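Local coordinates for protein phytochromobilin synthase (Solanum lycopersicum, PDB 6KME) that binds biliverdin IX alpha and probably reduces it to phytochromobilin with electrons from ferredoxin, supplying the chromophore of plant phytochromes, at residues R85-E90 and K260-G265; P52-E57 and S75-K80; E107-I112 and K143-K148. The protein carries 1 engineered substitution. All coordinates share one frame; numbering follows the deposited sequence.

Contact 1: residues R85-E90 and K260-G265; sequences RSLCIE and KFLFNG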
loop_
_atom_site.group_PDB
_atom_site.type_symbol
_atom_site.label_atom_id
_atom_site.label_comp_id
_atom_site.label_asym_id
_atom_site.label_seq_id
_atom_site.Cartn_x
_atom_site.Cartn_y
_atom_site.Cartn_z
ATOM N N ARG A 85 -3.358 -0.046 9.769
ATOM C CA ARG A 85 -3.992 -1.357 9.824
ATOM C C ARG A 85 -3.105 -2.410 9.168
ATOM O O ARG A 85 -2.355 -2.133 8.222
ATOM C CB ARG A 85 -5.402 -1.319 9.197
ATOM C CG ARG A 85 -5.508 -1.725 7.722
ATOM C CD ARG A 85 -4.892 -0.691 6.790
ATOM N NE ARG A 85 -5.087 -1.002 5.360
ATOM C CZ ARG A 85 -4.329 -1.839 4.653
ATOM N NH1 ARG A 85 -3.339 -2.489 5.242
ATOM N NH2 ARG A 85 -4.564 -2.028 3.353
ATOM N N SER A 86 -3.176 -3.624 9.712
ATOM C CA SER A 86 -2.413 -4.745 9.191
ATOM C C SER A 86 -3.311 -5.963 9.024
ATOM O O SER A 86 -4.215 -6.213 9.833
ATOM C CB SER A 86 -1.235 -5.104 10.101
ATOM O OG SER A 86 -1.694 -5.576 11.351
ATOM N N LEU A 87 -3.057 -6.702 7.955
ATOM C CA LEU A 87 -3.600 -8.037 7.750
ATOM C C LEU A 87 -2.405 -8.960 7.612
ATOM O O LEU A 87 -1.494 -8.678 6.828
ATOM C CB LEU A 87 -4.493 -8.103 6.509
ATOM C CG LEU A 87 -4.862 -9.510 6.004
ATOM C CD1 LEU A 87 -5.754 -10.256 7.010
ATOM C CD2 LEU A 87 -5.536 -9.445 4.641
ATOM N N CYS A 88 -2.377 -10.015 8.420
ATOM C CA CYS A 88 -1.286 -10.974 8.389
ATOM C C CYS A 88 -1.868 -12.369 8.224
ATOM O O CYS A 88 -2.776 -12.763 8.963
ATOM C CB CYS A 88 -0.431 -10.880 9.661
ATOM S SG CYS A 88 1.059 -11.886 9.550
ATOM N N ILE A 89 -1.369 -13.105 7.243
ATOM C CA ILE A 89 -1.904 -14.418 6.903
ATOM C C ILE A 89 -0.762 -15.416 6.959
ATOM O O ILE A 89 0.297 -15.191 6.363
ATOM C CB ILE A 89 -2.574 -14.430 5.512
ATOM C CG1 ILE A 89 -3.617 -13.313 5.392
ATOM C CG2 ILE A 89 -3.224 -15.760 5.251
ATOM C CD1 ILE A 89 -4.303 -13.260 4.032
ATOM N N GLU A 90 -0.963 -16.498 7.700
ATOM C CA GLU A 90 0.010 -17.576 7.793
ATOM C C GLU A 90 -0.721 -18.873 7.484
ATOM O O GLU A 90 -1.706 -19.213 8.152
ATOM C CB GLU A 90 0.668 -17.620 9.174
ATOM N N LYS A 260 -14.279 -2.378 3.867
ATOM C CA LYS A 260 -14.521 -1.826 5.196
ATOM C C LYS A 260 -13.312 -1.895 6.116
ATOM O O LYS A 260 -13.294 -1.200 7.148
ATOM C CB LYS A 260 -15.702 -2.543 5.862
ATOM C CG LYS A 260 -17.007 -2.387 5.094
ATOM C CD LYS A 260 -18.200 -2.683 5.983
ATOM C CE LYS A 260 -19.476 -2.851 5.175
ATOM N NZ LYS A 260 -19.513 -4.158 4.451
ATOM N N PHE A 261 -12.294 -2.692 5.779
ATOM C CA PHE A 261 -11.093 -2.769 6.612
ATOM C C PHE A 261 -9.856 -2.334 5.835
ATOM O O PHE A 261 -9.278 -1.289 6.157
ATOM C CB PHE A 261 -10.924 -4.170 7.211
ATOM C CG PHE A 261 -9.698 -4.310 8.067
ATOM C CD1 PHE A 261 -9.693 -3.828 9.375
ATOM C CD2 PHE A 261 -8.528 -4.871 7.548
ATOM C CE1 PHE A 261 -8.565 -3.932 10.165
ATOM C CE2 PHE A 261 -7.395 -4.986 8.330
ATOM C CZ PHE A 261 -7.408 -4.511 9.645
ATOM N N LEU A 262 -9.429 -3.089 4.816
ATOM C CA LEU A 262 -8.159 -2.781 4.161
ATOM C C LEU A 262 -8.188 -1.402 3.536
ATOM O O LEU A 262 -7.206 -0.658 3.616
ATOM C CB LEU A 262 -7.839 -3.833 3.088
ATOM C CG LEU A 262 -7.566 -5.244 3.627
ATOM C CD1 LEU A 262 -7.449 -6.220 2.476
ATOM C CD2 LEU A 262 -6.280 -5.259 4.480
ATOM N N PHE A 263 -9.292 -1.045 2.886
ATOM C CA PHE A 263 -9.405 0.257 2.250
ATOM C C PHE A 263 -10.583 1.013 2.823
ATOM O O PHE A 263 -11.284 1.748 2.129
ATOM C CB PHE A 263 -9.435 0.091 0.732
ATOM C CG PHE A 263 -8.239 -0.672 0.259
ATOM C CD1 PHE A 263 -6.972 -0.122 0.406
ATOM C CD2 PHE A 263 -8.351 -1.979 -0.162
ATOM C CE1 PHE A 263 -5.844 -0.842 0.055
ATOM C CE2 PHE A 263 -7.232 -2.708 -0.522
ATOM C CZ PHE A 263 -5.977 -2.140 -0.410
ATOM N N ASN A 264 -10.786 0.824 4.131
ATOM C CA ASN A 264 -11.725 1.624 4.905
ATOM C C ASN A 264 -11.575 3.093 4.536
ATOM O O ASN A 264 -10.459 3.614 4.448
ATOM C CB ASN A 264 -11.466 1.411 6.401
ATOM C CG ASN A 264 -12.335 2.288 7.274
ATOM O OD1 ASN A 264 -11.996 3.436 7.537
ATOM N ND2 ASN A 264 -13.453 1.747 7.742
ATOM N N GLY A 265 -12.704 3.742 4.279
ATOM C CA GLY A 265 -12.738 5.091 3.763
ATOM C C GLY A 265 -13.246 5.180 2.337
ATOM O O GLY A 265 -13.664 6.267 1.907
#

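Contact 2: residues P52-E57 and S75-K80; sequences PSPLQE and SFEAHK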
loop_
_atom_site.group_PDB
_atom_site.type_symbol
_atom_site.label_atom_id
_atom_site.label_comp_id
_atom_site.label_asym_id
_atom_site.label_seq_id
_atom_site.Cartn_x
_atom_site.Cartn_y
_atom_site.Cartn_z
ATOM N N PRO A 52 -6.638 2.575 19.826
ATOM C CA PRO A 52 -7.317 1.507 19.081
ATOM C C PRO A 52 -8.313 2.081 18.082
ATOM O O PRO A 52 -9.037 3.034 18.378
ATOM C CB PRO A 52 -8.020 0.706 20.183
ATOM C CG PRO A 52 -8.211 1.683 21.295
ATOM C CD PRO A 52 -7.022 2.592 21.252
ATOM N N SER A 53 -8.332 1.503 16.874
ATOM C CA SER A 53 -9.405 1.832 15.947
ATOM C C SER A 53 -10.694 1.121 16.351
ATOM O O SER A 53 -10.653 -0.005 16.853
ATOM C CB SER A 53 -9.030 1.421 14.517
ATOM O OG SER A 53 -10.170 1.386 13.667
ATOM N N PRO A 54 -11.853 1.751 16.122
ATOM C CA PRO A 54 -13.126 1.028 16.287
ATOM C C PRO A 54 -13.221 -0.217 15.421
ATOM O O PRO A 54 -14.029 -1.102 15.718
ATOM C CB PRO A 54 -14.181 2.065 15.875
ATOM C CG PRO A 54 -13.472 3.382 15.873
ATOM C CD PRO A 54 -12.050 3.103 15.573
ATOM N N LEU A 55 -12.426 -0.316 14.359
ATOM C CA LEU A 55 -12.468 -1.515 13.526
ATOM C C LEU A 55 -12.033 -2.764 14.287
ATOM O O LEU A 55 -12.397 -3.872 13.883
ATOM C CB LEU A 55 -11.594 -1.322 12.282
ATOM C CG LEU A 55 -12.112 -0.314 11.250
ATOM C CD1 LEU A 55 -11.049 -0.008 10.176
ATOM C CD2 LEU A 55 -13.392 -0.834 10.616
ATOM N N GLN A 56 -11.285 -2.611 15.389
ATOM C CA GLN A 56 -10.803 -3.794 16.091
ATOM C C GLN A 56 -11.945 -4.644 16.638
ATOM O O GLN A 56 -11.750 -5.846 16.854
ATOM C CB GLN A 56 -9.838 -3.395 17.219
ATOM C CG GLN A 56 -8.902 -4.530 17.680
ATOM C CD GLN A 56 -7.825 -4.900 16.655
ATOM O OE1 GLN A 56 -6.907 -4.121 16.392
ATOM N NE2 GLN A 56 -7.927 -6.100 16.090
ATOM N N GLU A 57 -13.130 -4.067 16.843
ATOM C CA GLU A 57 -14.277 -4.816 17.333
ATOM C C GLU A 57 -15.013 -5.558 16.229
ATOM O O GLU A 57 -15.892 -6.372 16.536
ATOM C CB GLU A 57 -15.257 -3.888 18.039
ATOM C CG GLU A 57 -14.618 -3.026 19.104
ATOM C CD GLU A 57 -15.433 -1.795 19.379
ATOM O OE1 GLU A 57 -16.639 -1.816 19.052
ATOM O OE2 GLU A 57 -14.870 -0.808 19.904
ATOM N N SER A 75 -5.790 -2.800 14.019
ATOM C CA SER A 75 -6.038 -1.458 13.510
ATOM C C SER A 75 -5.875 -0.431 14.626
ATOM O O SER A 75 -6.191 -0.688 15.795
ATOM C CB SER A 75 -7.423 -1.346 12.847
ATOM O OG SER A 75 -8.468 -1.813 13.689
ATOM N N PHE A 76 -5.373 0.741 14.242
ATOM C CA PHE A 76 -5.060 1.805 15.186
ATOM C C PHE A 76 -5.280 3.141 14.496
ATOM O O PHE A 76 -5.420 3.217 13.271
ATOM C CB PHE A 76 -3.616 1.699 15.692
ATOM C CG PHE A 76 -3.297 0.386 16.339
ATOM C CD1 PHE A 76 -3.566 0.178 17.683
ATOM C CD2 PHE A 76 -2.740 -0.646 15.599
ATOM C CE1 PHE A 76 -3.272 -1.034 18.277
ATOM C CE2 PHE A 76 -2.452 -1.859 16.192
ATOM C CZ PHE A 76 -2.721 -2.057 17.517
ATOM N N GLU A 77 -5.312 4.198 15.299
ATOM C CA GLU A 77 -5.240 5.552 14.778
ATOM C C GLU A 77 -4.335 6.371 15.684
ATOM O O GLU A 77 -3.884 5.902 16.737
ATOM C CB GLU A 77 -6.632 6.193 14.634
ATOM C CG GLU A 77 -7.547 6.078 15.834
ATOM C CD GLU A 77 -8.968 6.508 15.499
ATOM O OE1 GLU A 77 -9.717 5.713 14.881
ATOM O OE2 GLU A 77 -9.322 7.659 15.823
ATOM N N ALA A 78 -4.045 7.596 15.238
ATOM C CA ALA A 78 -3.198 8.533 15.974
ATOM C C ALA A 78 -3.594 9.938 15.542
ATOM O O ALA A 78 -4.457 10.113 14.674
ATOM C CB ALA A 78 -1.708 8.248 15.733
ATOM N N HIS A 79 -2.954 10.949 16.138
ATOM C CA HIS A 79 -3.389 12.319 15.878
ATOM C C HIS A 79 -3.347 12.661 14.390
ATOM O O HIS A 79 -4.246 13.340 13.880
ATOM C CB HIS A 79 -2.550 13.331 16.652
ATOM C CG HIS A 79 -2.994 14.742 16.429
ATOM N ND1 HIS A 79 -4.125 15.268 17.021
ATOM C CD2 HIS A 79 -2.489 15.724 15.644
ATOM C CE1 HIS A 79 -4.285 16.519 16.627
ATOM N NE2 HIS A 79 -3.302 16.823 15.799
ATOM N N LYS A 80 -2.301 12.233 13.688
ATOM C CA LYS A 80 -2.180 12.515 12.258
ATOM C C LYS A 80 -2.562 11.338 11.369
ATOM O O LYS A 80 -2.607 11.504 10.145
ATOM C CB LYS A 80 -0.746 12.957 11.920
ATOM C CG LYS A 80 -0.291 14.197 12.718
ATOM C CD LYS A 80 1.159 14.559 12.413
ATOM C CE LYS A 80 1.647 15.731 13.293
ATOM N NZ LYS A 80 3.080 16.005 12.966
HETATM O O HOH W 1 -10.110 3.952 12.552
#

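Contact 3: residues E107-I112 and K143-K148; sequences EFDLPI and KEKYYK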
loop_
_atom_site.group_PDB
_atom_site.type_symbol
_atom_site.label_atom_id
_atom_site.label_comp_id
_atom_site.label_asym_id
_atom_site.label_seq_id
_atom_site.Cartn_x
_atom_site.Cartn_y
_atom_site.Cartn_z
ATOM N N GLU A 107 -6.009 16.336 6.659
ATOM C CA GLU A 107 -5.288 17.561 6.996
ATOM C C GLU A 107 -3.773 17.420 6.832
ATOM O O GLU A 107 -3.074 18.434 6.740
ATOM C CB GLU A 107 -5.617 17.981 8.433
ATOM C CG GLU A 107 -7.044 18.490 8.646
ATOM C CD GLU A 107 -8.095 17.382 8.670
ATOM O OE1 GLU A 107 -7.729 16.194 8.827
ATOM O OE2 GLU A 107 -9.295 17.708 8.535
ATOM N N PHE A 108 -3.252 16.200 6.806
ATOM C CA PHE A 108 -1.814 15.947 6.723
ATOM C C PHE A 108 -1.516 15.249 5.405
ATOM O O PHE A 108 -1.754 14.044 5.263
ATOM C CB PHE A 108 -1.359 15.116 7.914
ATOM C CG PHE A 108 -1.703 15.741 9.236
ATOM C CD1 PHE A 108 -0.838 16.643 9.838
ATOM C CD2 PHE A 108 -2.910 15.463 9.854
ATOM C CE1 PHE A 108 -1.158 17.232 11.049
ATOM C CE2 PHE A 108 -3.244 16.052 11.062
ATOM C CZ PHE A 108 -2.367 16.941 11.663
ATOM N N ASP A 109 -0.955 15.996 4.448
ATOM C CA ASP A 109 -0.801 15.475 3.086
ATOM C C ASP A 109 0.355 14.482 2.937
ATOM O O ASP A 109 0.984 14.406 1.872
ATOM C CB ASP A 109 -0.621 16.640 2.105
ATOM C CG ASP A 109 0.718 17.345 2.263
ATOM O OD1 ASP A 109 1.335 17.249 3.347
ATOM O OD2 ASP A 109 1.150 18.000 1.289
ATOM N N LEU A 110 0.605 13.688 3.979
ATOM C CA LEU A 110 1.679 12.699 3.966
ATOM C C LEU A 110 1.482 11.653 2.873
ATOM O O LEU A 110 0.349 11.334 2.491
ATOM C CB LEU A 110 1.755 11.968 5.307
ATOM C CG LEU A 110 2.356 12.712 6.486
ATOM C CD1 LEU A 110 1.704 12.229 7.770
ATOM C CD2 LEU A 110 3.853 12.471 6.496
ATOM N N PRO A 111 2.572 11.058 2.396
ATOM C CA PRO A 111 2.447 9.833 1.608
ATOM C C PRO A 111 1.780 8.734 2.424
ATOM O O PRO A 111 1.805 8.725 3.657
ATOM C CB PRO A 111 3.900 9.473 1.265
ATOM C CG PRO A 111 4.645 10.770 1.331
ATOM C CD PRO A 111 3.962 11.559 2.437
ATOM N N ILE A 112 1.160 7.802 1.707
ATOM C CA ILE A 112 0.586 6.602 2.302
ATOM C C ILE A 112 1.670 5.532 2.390
ATOM O O ILE A 112 2.261 5.154 1.375
ATOM C CB ILE A 112 -0.614 6.114 1.482
ATOM C CG1 ILE A 112 -1.772 7.099 1.663
ATOM C CG2 ILE A 112 -0.981 4.701 1.886
ATOM C CD1 ILE A 112 -2.898 6.942 0.644
ATOM N N LYS A 143 6.553 16.226 -5.196
ATOM C CA LYS A 143 7.663 15.284 -5.306
ATOM C C LYS A 143 8.904 15.819 -4.595
ATOM O O LYS A 143 9.584 15.079 -3.874
ATOM C CB LYS A 143 7.957 14.988 -6.783
ATOM C CG LYS A 143 9.157 14.077 -7.019
ATOM C CD LYS A 143 9.540 14.047 -8.493
ATOM C CE LYS A 143 10.668 13.058 -8.777
ATOM N NZ LYS A 143 11.346 13.389 -10.071
ATOM N N GLU A 144 9.206 17.106 -4.774
ATOM C CA GLU A 144 10.338 17.704 -4.076
ATOM C C GLU A 144 10.086 17.784 -2.576
ATOM O O GLU A 144 11.001 17.569 -1.773
ATOM C CB GLU A 144 10.628 19.092 -4.646
ATOM C CG GLU A 144 11.393 19.047 -5.952
ATOM C CD GLU A 144 12.762 18.416 -5.788
ATOM O OE1 GLU A 144 13.622 19.038 -5.126
ATOM O OE2 GLU A 144 12.970 17.292 -6.300
ATOM N N LYS A 145 8.849 18.090 -2.185
ATOM C CA LYS A 145 8.515 18.238 -0.773
ATOM C C LYS A 145 8.827 16.966 0.018
ATOM O O LYS A 145 9.257 17.032 1.175
ATOM C CB LYS A 145 7.034 18.615 -0.650
ATOM C CG LYS A 145 6.490 18.741 0.755
ATOM C CD LYS A 145 4.989 19.027 0.733
ATOM C CE LYS A 145 4.464 19.348 2.132
ATOM N NZ LYS A 145 3.010 19.696 2.153
ATOM N N TYR A 146 8.627 15.797 -0.585
ATOM C CA TYR A 146 8.655 14.564 0.188
ATOM C C TYR A 146 9.746 13.575 -0.198
ATOM O O TYR A 146 10.124 12.753 0.643
ATOM C CB TYR A 146 7.294 13.852 0.112
ATOM C CG TYR A 146 6.305 14.409 1.115
ATOM C CD1 TYR A 146 6.546 14.309 2.479
ATOM C CD2 TYR A 146 5.141 15.045 0.703
ATOM C CE1 TYR A 146 5.648 14.823 3.412
ATOM C CE2 TYR A 146 4.232 15.556 1.627
ATOM C CZ TYR A 146 4.495 15.442 2.982
ATOM O OH TYR A 146 3.607 15.958 3.909
ATOM N N TYR A 147 10.261 13.614 -1.426
ATOM C CA TYR A 147 11.178 12.571 -1.876
ATOM C C TYR A 147 12.584 13.069 -2.167
ATOM O O TYR A 147 13.476 12.239 -2.360
ATOM C CB TYR A 147 10.613 11.854 -3.118
ATOM C CG TYR A 147 9.272 11.232 -2.822
ATOM C CD1 TYR A 147 9.178 9.993 -2.189
ATOM C CD2 TYR A 147 8.096 11.907 -3.113
ATOM C CE1 TYR A 147 7.932 9.435 -1.878
ATOM C CE2 TYR A 147 6.852 11.359 -2.811
ATOM C CZ TYR A 147 6.778 10.129 -2.197
ATOM O OH TYR A 147 5.538 9.603 -1.906
ATOM N N LYS A 148 12.820 14.385 -2.159
ATOM C CA LYS A 148 14.144 14.895 -2.503
ATOM C C LYS A 148 15.224 14.254 -1.643
ATOM O O LYS A 148 16.285 13.866 -2.146
ATOM C CB LYS A 148 14.180 16.417 -2.355
#

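Contact 1: residues R85-E90 and K260-G265
Arg-85 reaches from its strand to the last turn of helix 251-262 and grips one atom there, the carbonyl oxygen of Leu-262. The grip is side-on: NE lies 2.8 Å from Leu-262 O, in the carbonyl plane and on a lone pair, while NH2 of the same guanidinium reaches that oxygen at 3.0 Å, tilted from the plane. Phe-263 is already outside helical geometry, so the acceptor belongs to the helix's C-terminal end, whose partial negative charge would be expected to suit a guanidinium. The bend at chi2 (-71°) swings the arginine across the Phe-261 ring, where CG makes an off-centre CH-pi contact, 4.2 Å from the ring centroid. At the edge of that ring, Ser-86 O lies in plane, 3.6 Å from Phe-261 CZ. Leu-262 adds a second surface: its CD2 sits 3.7 Å above the Arg-85 guanidinium plane, toward the rim, and also meets Leu-87 CB at 3.9 Å. Phe-263 CE1 lies at the guanidinium edge, beside NH2; Arg-85 CZ is 5.5 Å from that ring's centroid, at most a weak cation-pi attraction. Both bonds to Leu-262 O run near the guanidinium plane and would limit its rotation. Arg-85 NH1 makes a salt bridge with Asp-99 on the adjacent strand 96-104, Leu-245 of helix 242-249 packs against both Leu-87 and Leu-262, and Met-73 of strand 69-77 lies beside Leu-87 and Phe-261.

Contact 2: residues P52-E57 and S75-K80
Ser-53 and Ser-75 meet both through the backbone and through their side chains. The backbone bond runs from Ser-53 N to Ser-75 O, 3.2 Å long and nearly straight at 172°, although the donor stands well above the carbonyl plane. Along the Ser-53 side chain, CB comes first: it packs on the hydroxymethyl of the other serine, 3.4 Å from Ser-75 OG. Next is OG; a chi1 of 164° turns it away from its own N to the side of the carbonyl carbon, where Leu-55 N can reach it. There Ser-53 OG accepts from Leu-55 N at 2.9 Å, closing an ST turn that starts the 3-10 segment 54-57. The same hydroxyl bonds a water, which in turn donates to Glu-77 OE1; a solvent molecule thus joins the turn to the strand where no direct hydrogen bond links the two side chains. Glu-77 OE1 also lies 3.6 Å from Pro-54 CD, the two side chains crossing at about a right angle.

The setting is the hairpin of strands 51-63 and 69-77, at one margin of the central antiparallel sheet. Pro-52 and Phe-76 form a non-hydrogen-bonded pair, CA to CA 4.5 Å, with side chains diverging, and beyond it the 3-10 turn interrupts the outer strand. In the conformer described here, one of two, the Gln-56 amide bonds to strand 69-77 across this break. Its OE1 accepts from Ser-75 N at 2.9 Å, and its NE2 donates to Met-73 O. Ser-75 OG, meanwhile, is flanked by Leu-55 CB and Ser-53 CB, and although it lies close to Gln-56 N the angle there is too poor for a hydrogen bond.

Contact 3: residues E107-I112 and K143-K148
Pro-111 is the bump of this contact, and Tyr-146 and Tyr-147 form the notch that receives it. Pro-111 CD stands 3.7 Å from the centroid of the Tyr-146 ring and 8° off its normal, a nearly central CH-pi contact. On the opposite face of the ring lies Lys-145 CG, offset toward the rim, so the tyrosine is sandwiched between the incoming proline and its own helical neighbour. The other wall of the notch is the phenol end of Tyr-147, which slides past the proline: Pro-111 CG and Tyr-147 OH approach to 3.6 Å, the hydroxyl itself being hydrogen-bonded to Leu-130 O.

Asp-109 fits at the hydroxyl end of Tyr-146, with the carboxylate and ring planes 61° apart. Tyr-146 OH donates to Asp-109 OD1 at 2.7 Å, arriving from above the carboxylate plane. The extended chain of Lys-145 comes head-on toward Asp-109 from the helix and forms a salt bridge, NZ to Asp-109 OD2 at 2.7 Å, on the syn side and only 18° out of plane. Each carboxylate oxygen therefore has its own donor, and the two together limit how the group can turn. Leu-208 of helix 188-211 touches Leu-110, Pro-111 and Tyr-146. The arrangement is a proline CH-pi contact on a tyrosine face that fastens the connection between antiparallel strands 96-104 and 112-119 to the short helix 141-147, within a bilin-reductase fold whose central sheet is flanked by helices.

Contacts 1 and 2 are neighbours, their centres 12 Å apart, and share the sheet through adjacent strands 69-77 and 81-91; Phe-261 and Leu-55 pack against each other where they meet. Contact 3 lies on the other side of the chain's centre from contact 1, with centres about 23 Å apart, but touches contact 2 where Lys-80 CG meets Phe-108 CE1 at 3.6 Å. Along the chain, the local hairpin contact 2 closes first; 85-90 then opens contact 1, and both segments of contact 3 follow before 260-265 completes it. Contact 1 thus ties a late helix to an early strand, with Leu-87 about 5 Å from bound biliverdin, whereas Tyr-147 in contact 3 is about 12 Å away.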